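Local coordinates for uncharacterized protein (Xanthomonas axonopodis pv. citri, PDB 3OV5), which probably serves as an outer-membrane component of a bacterial type IV secretion system, through a globular domain resembling the N0 domains of outer membrane transport proteins, at residues 10-15 with 19-24; 45-50 with 56-61; 69-72 with 77-80. One frame throughout, in Å; residues are numbered along the deposited sequence. Where two conformers were deposited one is given.

Contact 1. Residues 10-15 with 19-24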
ATOM      1  N   PRO A  10       2.193   8.174  12.294  1.00 12.05           N
ATOM      2  CA  PRO A  10       2.352   7.506  13.588  1.00 13.05           C
ATOM      3  C   PRO A  10       1.293   6.435  13.896  1.00 12.35           C
ATOM      4  O   PRO A  10       1.585   5.470  14.574  1.00 15.03           O
ATOM      5  CB  PRO A  10       2.271   8.671  14.599  1.00 13.71           C
ATOM      6  CG  PRO A  10       2.845   9.810  13.871  1.00 14.67           C
ATOM      7  CD  PRO A  10       2.256   9.644  12.477  1.00 13.68           C
ATOM      8  N   MET A  11       0.094   6.572  13.348  1.00 10.69           N
ATOM      9  CA  MET A  11      -0.994   5.636  13.565  1.00 11.22           C
ATOM     10  C   MET A  11      -0.750   4.257  12.944  1.00 10.46           C
ATOM     11  O   MET A  11      -1.354   3.249  13.351  1.00 11.43           O
ATOM     12  CB  MET A  11      -2.308   6.235  12.962  1.00 12.20           C
ATOM     13  CG  MET A  11      -3.498   5.431  13.142  1.00 13.70           C
ATOM     14  SD  MET A  11      -4.750   6.489  12.502  1.00 13.08           S
ATOM     15  CE  MET A  11      -6.015   5.221  12.481  1.00 22.78           C
ATOM     16  N   ASP A  12       0.060   4.217  11.887  1.00  9.81           N
ATOM     17  CA  ASP A  12       0.149   3.045  11.035  1.00  9.38           C
ATOM     18  C   ASP A  12       1.370   2.231  11.452  1.00 10.83           C
ATOM     19  O   ASP A  12       2.522   2.696  11.415  1.00 12.41           O
ATOM     20  CB  ASP A  12       0.391   3.457   9.602  1.00  8.80           C
ATOM     21  CG  ASP A  12      -0.600   4.453   9.088  1.00  7.65           C
ATOM     22  OD1 ASP A  12      -0.116   5.451   8.530  1.00  8.60           O
ATOM     23  OD2 ASP A  12      -1.836   4.241   9.222  1.00  8.32           O
ATOM     24  N   GLY A  13       1.127   1.002  11.847  1.00 11.04           N
ATOM     25  CA  GLY A  13       2.239   0.091  12.203  1.00 10.46           C
ATOM     26  C   GLY A  13       2.587  -0.950  11.153  1.00  8.99           C
ATOM     27  O   GLY A  13       3.721  -1.466  11.139  1.00 10.61           O
ATOM     28  N   THR A  14       1.617  -1.304  10.305  1.00  7.52           N
ATOM     29  CA  THR A  14       1.821  -2.404   9.399  1.00  6.70           C
ATOM     30  C   THR A  14       1.356  -2.051   8.011  1.00  6.08           C
ATOM     31  O   THR A  14       0.602  -1.079   7.806  1.00  6.09           O
ATOM     32  CB  THR A  14       1.071  -3.686   9.846  1.00  6.75           C
ATOM     33  OG1 THR A  14      -0.331  -3.531   9.572  1.00  6.26           O
ATOM     34  CG2 THR A  14       1.267  -4.005  11.331  1.00  8.69           C
ATOM     35  N   LEU A  15       1.758  -2.876   7.054  1.00  6.08           N
ATOM     36  CA  LEU A  15       1.374  -2.717   5.667  1.00  5.76           C
ATOM     37  C   LEU A  15      -0.159  -2.737   5.520  1.00  5.33           C
ATOM     38  O   LEU A  15      -0.747  -1.835   4.901  1.00  5.61           O
ATOM     39  CB  LEU A  15       2.010  -3.836   4.839  1.00  5.97           C
ATOM     40  CG  LEU A  15       1.651  -3.876   3.368  1.00  6.01           C
ATOM     41  CD1 LEU A  15       2.036  -2.600   2.635  1.00  7.21           C
ATOM     42  CD2 LEU A  15       2.312  -5.105   2.721  1.00  7.08           C
ATOM     43  N   LEU A  19      -2.649   0.489   4.727  1.00  5.04           N
ATOM     44  CA  LEU A  19      -3.500   0.449   3.541  1.00  5.46           C
ATOM     45  C   LEU A  19      -4.990   0.505   3.896  1.00  4.95           C
ATOM     46  O   LEU A  19      -5.773   1.033   3.127  1.00  5.55           O
ATOM     47  CB  LEU A  19      -3.159  -0.772   2.699  1.00  5.50           C
ATOM     48  CG  LEU A  19      -1.847  -0.624   1.929  1.00  5.84           C
ATOM     49  CD1 LEU A  19      -1.474  -1.960   1.310  1.00  6.76           C
ATOM     50  CD2 LEU A  19      -1.972   0.448   0.869  1.00  8.10           C
ATOM     51  N   GLU A  20      -5.406  -0.069   5.028  1.00  5.17           N
ATOM     52  CA  GLU A  20      -6.787   0.079   5.454  1.00  5.68           C
ATOM     53  C   GLU A  20      -7.118   1.574   5.598  1.00  5.65           C
ATOM     54  O   GLU A  20      -8.201   2.018   5.205  1.00  5.58           O
ATOM     55  CB  GLU A  20      -7.035  -0.629   6.793  1.00  6.47           C
ATOM     56  CG  GLU A  20      -7.102  -2.115   6.678  1.00  9.09           C
ATOM     57  CD  GLU A  20      -7.096  -2.821   8.019  1.00 11.84           C
ATOM     58  OE1 GLU A  20      -7.213  -4.077   7.988  1.00 16.07           O
ATOM     59  OE2 GLU A  20      -6.969  -2.178   9.078  1.00 17.63           O
ATOM     60  N   ARG A  21      -6.173   2.340   6.169  1.00  5.43           N
ATOM     61  CA  ARG A  21      -6.385   3.776   6.313  1.00  5.78           C
ATOM     62  C   ARG A  21      -6.396   4.462   4.950  1.00  5.21           C
ATOM     63  O   ARG A  21      -7.292   5.293   4.678  1.00  5.73           O
ATOM     64  CB  ARG A  21      -5.377   4.387   7.279  1.00  5.42           C
ATOM     65  CG  ARG A  21      -5.646   5.861   7.503  1.00  5.74           C
ATOM     66  CD  ARG A  21      -4.689   6.498   8.534  1.00  6.32           C
ATOM     67  NE  ARG A  21      -3.309   6.419   8.067  1.00  6.42           N
ATOM     68  CZ  ARG A  21      -2.812   7.182   7.098  1.00  6.48           C
ATOM     69  NH1 ARG A  21      -3.494   8.203   6.596  1.00  7.67           N
ATOM     70  NH2 ARG A  21      -1.594   6.931   6.634  1.00  7.86           N
ATOM     71  N   TRP A  22      -5.402   4.184   4.089  1.00  5.24           N
ATOM     72  CA  TRP A  22      -5.427   4.809   2.763  1.00  5.83           C
ATOM     73  C   TRP A  22      -6.744   4.514   2.049  1.00  5.63           C
ATOM     74  O   TRP A  22      -7.311   5.369   1.379  1.00  6.37           O
ATOM     75  CB  TRP A  22      -4.284   4.305   1.898  1.00  5.62           C
ATOM     76  CG  TRP A  22      -2.906   4.767   2.310  1.00  5.35           C
ATOM     77  CD1 TRP A  22      -2.524   5.454   3.448  1.00  5.91           C
ATOM     78  CD2 TRP A  22      -1.702   4.549   1.555  1.00  5.29           C
ATOM     79  NE1 TRP A  22      -1.151   5.673   3.435  1.00  5.96           N
ATOM     80  CE2 TRP A  22      -0.627   5.125   2.286  1.00  5.73           C
ATOM     81  CE3 TRP A  22      -1.439   3.935   0.323  1.00  6.44           C
ATOM     82  CZ2 TRP A  22       0.686   5.100   1.810  1.00  6.45           C
ATOM     83  CZ3 TRP A  22      -0.133   3.911  -0.140  1.00  6.75           C
ATOM     84  CH2 TRP A  22       0.904   4.475   0.605  1.00  7.03           C
ATOM     85  N   ALA A  23      -7.226   3.274   2.170  1.00  5.69           N
ATOM     86  CA  ALA A  23      -8.469   2.862   1.503  1.00  6.60           C
ATOM     87  C   ALA A  23      -9.663   3.640   2.091  1.00  6.46           C
ATOM     88  O   ALA A  23     -10.479   4.227   1.367  1.00  7.45           O
ATOM     89  CB  ALA A  23      -8.693   1.370   1.636  1.00  7.53           C
ATOM     90  N   ALA A  24      -9.755   3.682   3.419  1.00  6.60           N
ATOM     91  CA  ALA A  24     -10.822   4.425   4.110  1.00  8.23           C
ATOM     92  C   ALA A  24     -10.787   5.900   3.721  1.00  7.53           C
ATOM     93  O   ALA A  24     -11.834   6.542   3.552  1.00  9.58           O
ATOM     94  CB  ALA A  24     -10.676   4.268   5.598  1.00  8.37           C
TER
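Arg-21 reaches Asp-12 by running extended from the helix as far as CG and CD and then bending at its third torsion (chi3 62°), which turns the guanidinium back toward the loop. Asp-12 has CG anti to its carbonyl carbon (chi1 -53°), which directs the carboxylate toward Arg-21, and the two chains meet nearly perpendicular. The flat groups at their ends are nevertheless nearly coplanar, because the grip is side-on: NE and NH2 each take one oxygen. NE bonds to OD2 of Asp-12 at 2.9 Å, almost straight (168° at the hydrogen), in the guanidinium plane and on the syn lone pair. NH2 meets OD1 of Asp-12 at 2.8 Å, also on the syn side but tilted from both planes, so this half of the salt bridge is the more bent one. OD1 additionally accepts a hydrogen bond from the backbone N of Thr-9, while NH1 of Arg-21 has a second carboxylate in Asp-25; together these probably fix the rotation of both groups. Met-11 is extended, and its SD touches CD of Arg-21 at 4.0 Å, at the edge of the contact.

Nearer the helix start the contact turns apolar. The branches of Leu-15 and Leu-19 run alongside, both heading in one direction, CD1 to CD1 at 3.8 Å, next to the i to i+4 helical bond from Leu-19 N to Leu-15 O (3.0 Å). Both leucines also touch Leu-59 of helix 52-63. With Thr-14 in the N-cap position, its side chain capping a backbone N of the first turn, the pattern is that of a capped helix start whose preceding loop is tied back by a bidentate salt bridge, here opening helix 15-24 of an N0-like domain.

Contact 2. Residues 45-50 with 56-61. With IPA (isopropyl alcohol), chain B.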
ATOM      1  N   SER A  45       8.842   5.279   4.720  1.00  7.62           N
ATOM      2  CA  SER A  45       8.889   6.661   5.217  1.00  9.34           C
ATOM      3  C   SER A  45       9.175   7.669   4.100  1.00  9.77           C
ATOM      4  O   SER A  45       8.967   8.869   4.295  1.00 14.05           O
ATOM      5  CB  SER A  45       9.872   6.735   6.371  1.00 11.48           C
ATOM      6  OG  SER A  45       9.314   6.011   7.474  1.00 13.63           O
ATOM      7  N   ALA A  46       9.621   7.234   2.934  1.00 10.11           N
ATOM      8  CA  ALA A  46       9.853   8.127   1.804  1.00 10.67           C
ATOM      9  C   ALA A  46       8.560   8.557   1.117  1.00  9.78           C
ATOM     10  O   ALA A  46       8.573   9.515   0.344  1.00 12.17           O
ATOM     11  CB  ALA A  46      10.790   7.463   0.799  1.00 12.71           C
ATOM     12  N   ILE A  47       7.453   7.838   1.337  1.00  7.17           N
ATOM     13  CA  ILE A  47       6.259   8.082   0.539  1.00  7.02           C
ATOM     14  C   ILE A  47       5.494   9.272   1.088  1.00  6.96           C
ATOM     15  O   ILE A  47       5.137   9.306   2.275  1.00  7.55           O
ATOM     16  CB  ILE A  47       5.362   6.849   0.539  1.00  7.02           C
ATOM     17  CG1 ILE A  47       6.143   5.638  -0.002  1.00  7.92           C
ATOM     18  CG2 ILE A  47       4.089   7.132  -0.258  1.00  8.02           C
ATOM     19  CD1 ILE A  47       5.352   4.321   0.072  1.00  8.47           C
ATOM     20  N   SER A  48       5.231  10.242   0.232  1.00  7.44           N
ATOM     21  CA  SER A  48       4.405  11.378   0.610  1.00  8.32           C
ATOM     22  C   SER A  48       3.933  12.026  -0.665  1.00  8.14           C
ATOM     23  O   SER A  48       4.661  12.811  -1.274  1.00 10.38           O
ATOM     24  CB  SER A  48       5.214  12.386   1.435  1.00 11.91           C
ATOM     25  OG  SER A  48       4.456  13.562   1.671  1.00 16.33           O
ATOM     26  N   THR A  49       2.723  11.690  -1.089  1.00  6.77           N
ATOM     27  CA  THR A  49       2.230  12.150  -2.379  1.00  6.59           C
ATOM     28  C   THR A  49       0.729  12.245  -2.382  1.00  6.63           C
ATOM     29  O   THR A  49       0.040  11.447  -1.741  1.00  6.81           O
ATOM     30  CB  THR A  49       2.720  11.224  -3.523  1.00  6.74           C
ATOM     31  OG1 THR A  49       2.081  11.589  -4.750  1.00  6.86           O
ATOM     32  CG2 THR A  49       2.389   9.782  -3.225  1.00  6.31           C
ATOM     33  N   THR A  50       0.198  13.217  -3.125  1.00  6.95           N
ATOM     34  CA  THR A  50      -1.235  13.331  -3.312  1.00  7.18           C
ATOM     35  C   THR A  50      -1.788  12.278  -4.285  1.00  6.73           C
ATOM     36  O   THR A  50      -3.006  12.130  -4.386  1.00  7.97           O
ATOM     37  CB  THR A  50      -1.641  14.729  -3.833  1.00  8.47           C
ATOM     38  OG1 THR A  50      -0.999  14.938  -5.094  1.00  9.96           O
ATOM     39  CG2 THR A  50      -1.278  15.825  -2.834  1.00 10.05           C
ATOM     40  N   ALA A  56       0.749   3.968  -4.226  1.00  5.22           N
ATOM     41  CA  ALA A  56       0.607   2.524  -4.313  1.00  5.31           C
ATOM     42  C   ALA A  56       1.816   1.916  -5.012  1.00  4.87           C
ATOM     43  O   ALA A  56       2.310   0.848  -4.629  1.00  5.17           O
ATOM     44  CB  ALA A  56      -0.664   2.165  -5.065  1.00  6.30           C
ATOM     45  N   THR A  57       2.290   2.581  -6.060  1.00  4.93           N
ATOM     46  CA  THR A  57       3.418   2.100  -6.869  0.70  5.28           C
ATOM     47  C   THR A  57       4.734   2.161  -6.076  1.00  4.94           C
ATOM     48  O   THR A  57       5.539   1.217  -6.095  1.00  5.09           O
ATOM     49  CB  THR A  57       3.464   2.883  -8.181  0.70  5.60           C
ATOM     50  OG1 THR A  57       2.209   2.655  -8.856  0.70  4.59           O
ATOM     51  CG2 THR A  57       4.584   2.450  -9.082  0.70  5.63           C
ATOM     52  N   GLU A  58       4.956   3.253  -5.342  1.00  5.13           N
ATOM     53  CA  GLU A  58       6.124   3.321  -4.461  0.50  5.50           C
ATOM     54  C   GLU A  58       6.077   2.191  -3.447  1.00  4.93           C
ATOM     55  O   GLU A  58       7.090   1.534  -3.172  1.00  5.51           O
ATOM     56  CB  GLU A  58       6.193   4.654  -3.728  0.50  5.43           C
ATOM     57  CG  GLU A  58       6.523   5.849  -4.600  0.50  6.62           C
ATOM     58  CD  GLU A  58       6.773   7.096  -3.764  0.50  8.42           C
ATOM     59  OE1 GLU A  58       7.708   7.049  -2.943  0.50 11.21           O
ATOM     60  OE2 GLU A  58       6.055   8.107  -3.942  0.50 10.70           O
ATOM     61  N   LEU A  59       4.908   1.988  -2.857  1.00  5.02           N
ATOM     62  CA  LEU A  59       4.753   0.939  -1.853  1.00  5.09           C
ATOM     63  C   LEU A  59       5.000  -0.439  -2.447  1.00  4.72           C
ATOM     64  O   LEU A  59       5.641  -1.310  -1.831  1.00  5.13           O
ATOM     65  CB  LEU A  59       3.388   1.047  -1.217  1.00  5.25           C
ATOM     66  CG  LEU A  59       3.149   0.185   0.018  1.00  4.66           C
ATOM     67  CD1 LEU A  59       4.112   0.544   1.136  1.00  5.50           C
ATOM     68  CD2 LEU A  59       1.705   0.343   0.468  1.00  5.32           C
ATOM     69  N   SER A  60       4.467  -0.642  -3.654  1.00  4.68           N
ATOM     70  CA  SER A  60       4.721  -1.866  -4.388  1.00  4.90           C
ATOM     71  C   SER A  60       6.222  -2.135  -4.521  1.00  4.85           C
ATOM     72  O   SER A  60       6.688  -3.249  -4.275  1.00  5.42           O
ATOM     73  CB  SER A  60       4.066  -1.751  -5.760  1.00  5.12           C
ATOM     74  OG  SER A  60       4.049  -3.016  -6.387  1.00  5.24           O
ATOM     75  N   ALA A  61       6.985  -1.121  -4.913  1.00  5.08           N
ATOM     76  CA  ALA A  61       8.416  -1.287  -5.093  1.00  5.69           C
ATOM     77  C   ALA A  61       9.095  -1.658  -3.771  1.00  5.09           C
ATOM     78  O   ALA A  61      10.048  -2.449  -3.757  1.00  6.00           O
ATOM     79  CB  ALA A  61       9.027  -0.044  -5.674  1.00  6.82           C
TER
HETATM   80  C1  IPA B   1      -1.122  17.753  -5.755  1.00 17.76           C
HETATM   81  C2  IPA B   1       0.257  18.373  -5.663  1.00 12.07           C
HETATM   82  C3  IPA B   1       0.321  19.445  -4.589  1.00 17.94           C
HETATM   83  O2  IPA B   1       1.250  17.394  -5.428  1.00 21.02           O
HETATM   84  O   HOH W   1       9.461   9.121  -2.403  1.00 21.08           O
HETATM   85  O   HOH W   2       5.939  10.089  -2.471  1.00 10.05           O
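Glu-58 OE2 has two partners: water 2, which donates to it, and NE2 of Gln-54, one turn earlier on the same helix. The water contact to OE2, at 2.5 Å, is unusually short and less certain, since Glu-58 was modelled in two conformers and the bridges described belong to one of them. Water 2 in turn accepts a hydrogen bond from the backbone N of Ser-48 at 2.8 Å, which would link the carboxylate to segment 45-50 through solvent. The other oxygen makes a matching link, water 1 donating both to Glu-58 OE1 (2.8 Å) and to the carbonyl O of Ala-46 (2.9 Å). No direct hydrogen bond joins the segments. In fold terms, this is where helix 52-63 of the N0-like domain packs against the chain that leads into it, around the short, weakly bonded strand 48-49, which is paired with strand 6-7 through Tyr-6.

Apolar packing accompanies the waters. Ile-47 and Glu-58 run alongside each other, head to tail: CG1 of Ile-47, anti to its own carbonyl carbon (chi1 -58°), lies over one face of the carboxylate, 3.6 Å from Glu-58 OE1. The same chain carries CD1 onward to the helix backbone, 3.8 Å from Leu-59 N. Ile-47 is buried and also touches Ala-55, while the carboxylate of Glu-58 remains partly exposed. The hydroxyl of Thr-49 is engaged by the N of Ser-51, and its methyl CG2 lies 4.1 Å from Glu-58 OE2. Packing ends where CD1 of Ile-47 lies 4.0 Å from CB of Leu-59.

Contact 3. Residues 69-72 with 77-80; sequences SVSV and LLVQ
The carboxamide of Gln-80, the flat side-chain group of this pair, stands over the same face of the sheet as Ser-69, Ser-71 and Leu-78; water 3 lies beyond its NE2 side, only slightly tilted from the amide plane, and NE2 donates to it at 3.0 Å. That water is bound as well by Ser-69 OG (2.8 Å) and Ser-71 OG (2.7 Å), and it donates to the carbonyl O of Leu-78. Two side chains of one strand and one of the other are thus joined through a single solvent site. Ser-71 OG sits between its backbone N and carbonyl carbon (chi1 63°), whereas Ser-69 OG is anti to its N (chi1 171°), and these different rotations point both hydroxyls at the water.

The reverse face carries Val-70, Val-72, Leu-77 and Val-79. Val-72 and Leu-77 extend abreast, CG2 to CD2 at 4.1 Å, and Val-70 CG2 approaches Val-79 CG2 at 4.2 Å. Both are non-hydrogen-bonded pairs of an antiparallel hairpin. In the hydrogen-bonded pairs, Ser-69 N to Gln-80 O (2.8 Å, 177° at the hydrogen) and Leu-78 N to Ser-71 O (2.8 Å) are the straighter bonds. The chemistry implies a two-sided hairpin: an aliphatic side packed on helices 15-24 and 52-63, and a mixed side of Ser-69, Ser-71, Gln-80 and Leu-78 on which at least one water is held.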
ATOM      1  N   SER A  69       3.025  -7.254  -5.006  1.00  5.23           N
ATOM      2  CA  SER A  69       2.560  -6.142  -5.818  1.00  5.39           C
ATOM      3  C   SER A  69       1.449  -5.397  -5.084  1.00  5.22           C
ATOM      4  O   SER A  69       0.558  -6.018  -4.500  1.00  5.88           O
ATOM      5  CB  SER A  69       1.947  -6.691  -7.116  1.00  6.54           C
ATOM      6  OG  SER A  69       1.303  -5.681  -7.860  1.00  7.91           O
ATOM      7  N   VAL A  70       1.548  -4.064  -5.080  1.00  5.29           N
ATOM      8  CA  VAL A  70       0.465  -3.196  -4.612  1.00  5.30           C
ATOM      9  C   VAL A  70       0.031  -2.340  -5.793  1.00  5.62           C
ATOM     10  O   VAL A  70       0.873  -1.740  -6.464  1.00  6.21           O
ATOM     11  CB  VAL A  70       0.926  -2.270  -3.470  1.00  5.58           C
ATOM     12  CG1 VAL A  70      -0.245  -1.389  -2.989  1.00  6.83           C
ATOM     13  CG2 VAL A  70       1.521  -3.091  -2.302  1.00  6.61           C
ATOM     14  N   SER A  71      -1.270  -2.309  -6.062  1.00  5.75           N
ATOM     15  CA  SER A  71      -1.768  -1.560  -7.205  1.00  6.36           C
ATOM     16  C   SER A  71      -3.164  -1.031  -6.924  1.00  5.89           C
ATOM     17  O   SER A  71      -3.809  -1.437  -5.952  1.00  6.89           O
ATOM     18  CB  SER A  71      -1.756  -2.420  -8.472  1.00  7.37           C
ATOM     19  OG  SER A  71      -2.634  -3.527  -8.327  1.00  7.79           O
ATOM     20  N   VAL A  72      -3.578  -0.095  -7.768  1.00  6.88           N
ATOM     21  CA  VAL A  72      -4.922   0.448  -7.785  1.00  7.32           C
ATOM     22  C   VAL A  72      -5.706  -0.232  -8.926  1.00  9.10           C
ATOM     23  O   VAL A  72      -5.285  -0.163 -10.093  1.00  9.33           O
ATOM     24  CB  VAL A  72      -4.889   1.965  -8.044  1.00  8.06           C
ATOM     25  CG1 VAL A  72      -6.288   2.516  -8.071  1.00 10.26           C
ATOM     26  CG2 VAL A  72      -4.037   2.680  -7.004  1.00 10.19           C
ATOM     27  N   LEU A  77      -7.539  -0.977  -3.515  1.00  6.53           N
ATOM     28  CA  LEU A  77      -6.124  -1.175  -3.342  1.00  6.21           C
ATOM     29  C   LEU A  77      -5.919  -2.688  -3.244  1.00  6.03           C
ATOM     30  O   LEU A  77      -6.529  -3.348  -2.416  1.00  7.59           O
ATOM     31  CB  LEU A  77      -5.649  -0.461  -2.079  1.00  6.32           C
ATOM     32  CG  LEU A  77      -5.711   1.065  -2.181  1.00  7.40           C
ATOM     33  CD1 LEU A  77      -5.496   1.704  -0.829  1.00  8.49           C
ATOM     34  CD2 LEU A  77      -4.624   1.556  -3.103  1.00 12.81           C
ATOM     35  N   LEU A  78      -5.099  -3.220  -4.143  1.00  5.79           N
ATOM     36  CA  LEU A  78      -4.918  -4.652  -4.316  1.00  5.74           C
ATOM     37  C   LEU A  78      -3.487  -5.034  -3.971  1.00  5.87           C
ATOM     38  O   LEU A  78      -2.540  -4.527  -4.585  1.00  6.37           O
ATOM     39  CB  LEU A  78      -5.209  -5.043  -5.773  1.00  6.96           C
ATOM     40  CG  LEU A  78      -5.015  -6.507  -6.134  1.00  8.22           C
ATOM     41  CD1 LEU A  78      -5.868  -7.463  -5.307  1.00  9.76           C
ATOM     42  CD2 LEU A  78      -5.309  -6.677  -7.607  1.00 10.32           C
ATOM     43  N   VAL A  79      -3.333  -5.890  -2.957  1.00  5.66           N
ATOM     44  CA  VAL A  79      -2.033  -6.383  -2.516  1.00  5.74           C
ATOM     45  C   VAL A  79      -2.008  -7.878  -2.802  1.00  5.38           C
ATOM     46  O   VAL A  79      -2.882  -8.593  -2.327  1.00  5.80           O
ATOM     47  CB  VAL A  79      -1.813  -6.136  -1.014  1.00  6.24           C
ATOM     48  CG1 VAL A  79      -0.410  -6.583  -0.635  1.00  6.47           C
ATOM     49  CG2 VAL A  79      -2.042  -4.669  -0.654  1.00  7.07           C
ATOM     50  N   GLN A  80      -1.034  -8.348  -3.587  1.00  5.49           N
ATOM     51  CA  GLN A  80      -1.087  -9.735  -4.029  1.00  5.33           C
ATOM     52  C   GLN A  80       0.321 -10.175  -4.390  1.00  5.02           C
ATOM     53  O   GLN A  80       1.207  -9.348  -4.611  1.00  5.57           O
ATOM     54  CB  GLN A  80      -2.002  -9.876  -5.255  1.00  5.82           C
ATOM     55  CG  GLN A  80      -1.482  -9.071  -6.432  1.00  6.72           C
ATOM     56  CD  GLN A  80      -2.315  -9.165  -7.666  1.00  7.16           C
ATOM     57  OE1 GLN A  80      -2.936 -10.196  -7.975  1.00  7.77           O
ATOM     58  NE2 GLN A  80      -2.279  -8.097  -8.445  1.00  8.88           N
TER
HETATM   59  O   HOH W   3      -1.332  -5.565  -7.078  1.00  8.21           O

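Overall arrangement
The three contacts follow one another along the chain and meet in one core, with centres 12 to 14 Å apart. Contact 1 joins contact 2 through Leu-59, whose CD2 lies 3.7 Å from both Leu-15 CD1 and Leu-19 CD2. It joins contact 3 where Leu-19 CD1 lies 3.4 Å from Val-79 CG2. Contacts 2 and 3 share a polar link, a probable hydrogen bond of 3.0 Å between Ser-60 OG and Val-70 N, beside the packing of Ala-56 CB on Val-72 CG2. Contacts 1 and 3 lie on opposite sides of the chain's centre. The isopropyl alcohol near Thr-50 probably comes from the crystallisation liquor.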